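Local coordinates for protein carbohydrate binding module (Ruminococcus flavefaciens, PDB 4V1K) that probably binds plant cell-wall polysaccharide as a carbohydrate-binding module of the cellulosomal family 9 glycoside hydrolase Cel9A, at residues I101-T104 against Q105-G108. Sequence-based numbering, arbitrary orientation.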
loop_
_atom_site.group_PDB
_atom_site.type_symbol
_atom_site.label_atom_id
_atom_site.label_comp_id
_atom_site.label_asym_id
_atom_site.label_seq_id
_atom_site.Cartn_x
_atom_site.Cartn_y
_atom_site.Cartn_z
ATOM N N ILE A 101 8.158 4.852 -13.239
ATOM C CA ILE A 101 6.967 4.883 -14.096
ATOM C C ILE A 101 5.648 4.912 -13.315
ATOM O O ILE A 101 4.573 4.828 -13.927
ATOM C CB ILE A 101 6.945 3.728 -15.123
ATOM C CG1 ILE A 101 7.020 2.386 -14.416
ATOM C CG2 ILE A 101 8.045 3.922 -16.172
ATOM C CD1 ILE A 101 6.750 1.181 -15.289
ATOM N N ILE A 102 5.698 5.115 -12.001
ATOM C CA ILE A 102 4.429 5.291 -11.251
ATOM C C ILE A 102 3.601 6.452 -11.841
ATOM O O ILE A 102 4.144 7.572 -12.092
ATOM C CB ILE A 102 4.659 5.465 -9.730
ATOM C CG1 ILE A 102 5.103 4.121 -9.127
ATOM C CG2 ILE A 102 3.419 5.987 -9.008
ATOM C CD1 ILE A 102 5.522 4.149 -7.667
ATOM N N GLN A 103 2.291 6.187 -11.982
ATOM C CA GLN A 103 1.363 7.186 -12.487
ATOM C C GLN A 103 0.575 7.762 -11.315
ATOM O O GLN A 103 -0.322 7.125 -10.771
ATOM C CB GLN A 103 0.406 6.573 -13.530
ATOM C CG GLN A 103 -0.687 7.533 -13.992
ATOM C CD GLN A 103 -0.135 8.767 -14.675
ATOM O OE1 GLN A 103 0.405 9.649 -14.014
ATOM N NE2 GLN A 103 -0.322 8.865 -16.008
ATOM N N THR A 104 0.946 8.973 -10.895
ATOM C CA THR A 104 0.212 9.672 -9.830
ATOM C C THR A 104 -0.959 10.522 -10.323
ATOM O O THR A 104 -1.799 10.978 -9.510
ATOM C CB THR A 104 1.144 10.598 -9.009
ATOM O OG1 THR A 104 1.723 11.606 -9.844
ATOM C CG2 THR A 104 2.237 9.796 -8.342
ATOM N N GLN A 105 -1.038 10.720 -11.632
ATOM C CA GLN A 105 -2.052 11.582 -12.248
ATOM C C GLN A 105 -3.234 10.778 -12.797
ATOM O O GLN A 105 -3.180 9.538 -12.906
ATOM C CB GLN A 105 -1.417 12.343 -13.414
ATOM C CG GLN A 105 -0.126 13.092 -13.057
ATOM C CD GLN A 105 0.373 13.975 -14.178
ATOM O OE1 GLN A 105 -0.330 14.857 -14.637
ATOM N NE2 GLN A 105 1.601 13.743 -14.620
ATOM N N TYR A 106 -4.300 11.497 -13.147
ATOM C CA TYR A 106 -5.421 10.931 -13.926
ATOM C C TYR A 106 -6.114 9.755 -13.203
ATOM O O TYR A 106 -6.668 8.868 -13.830
ATOM C CB TYR A 106 -4.978 10.574 -15.380
ATOM C CG TYR A 106 -4.252 11.728 -16.023
ATOM C CD1 TYR A 106 -4.903 12.955 -16.201
ATOM C CD2 TYR A 106 -2.917 11.626 -16.440
ATOM C CE1 TYR A 106 -4.245 14.059 -16.743
ATOM C CE2 TYR A 106 -2.255 12.723 -17.003
ATOM C CZ TYR A 106 -2.917 13.937 -17.153
ATOM O OH TYR A 106 -2.256 15.069 -17.667
ATOM N N GLY A 107 -6.126 9.827 -11.872
ATOM C CA GLY A 107 -6.783 8.839 -11.014
ATOM C C GLY A 107 -5.895 7.651 -10.610
ATOM O O GLY A 107 -6.409 6.668 -10.055
ATOM N N GLY A 108 -4.580 7.698 -10.912
ATOM C CA GLY A 108 -3.689 6.628 -10.507
ATOM C C GLY A 108 -3.806 6.299 -9.022
ATOM O O GLY A 108 -4.012 7.203 -8.188
HETATM O O HOH W 1 2.723 11.016 -14.657
HETATM O O HOH W 2 -5.096 11.677 -9.973
#
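Round the corner from Gln103 to Gly108 the backbone folds into a type I' beta turn spanning Gln105 to Gly108, closed by the bond from Gly108 N to Gln105 O (3.1 Å). Gly108 CA directs a C-H at Gln103 O, 3.4 Å away, a buried oxygen with no hydrogen-bond partner in the model. Both central turn residues have positive phi, less usual for a residue with a side chain such as Tyr106; at Gly107 a side chain would jam against the preceding carbonyl oxygen, and at Gly108 a CB would collide with Gln103 O, so glycine suits both places. Gln103 folds back on the chain: CG stands anti to the backbone N (chi1 174°) and the bend at chi2 brings the amide over to Gln105, where Gln103 OE1 accepts a hydrogen bond from Gln105 N (3.0 Å). That N-H approaches from above the carbonyl plane, 43° out of it. A water 2.8 Å from Gln103 OE1 donates to it and accepts from Gln105 NE2, tying together two amides set almost perpendicular. Gln103 NE2 meets the Tyr106 ring at its edge, 3.8 Å from Tyr106 CD2, with amide and ring planes also nearly perpendicular. With an alanine at Gln103, Gln105 N would probably lose its acceptor, and the water its bond to this amide. Thr104 OG1 is too poorly angled to bond Gln105 N; its side chain packs on Ile35. A second water accepts from Gly107 N and donates weakly to Thr104 O. This surface loop joins helix 96-99 to strand 109-114; Gln103 bonds through its backbone to Ser64 at the end of strand 55-64, and Gly108 to Tyr30 just beyond strand 25-29.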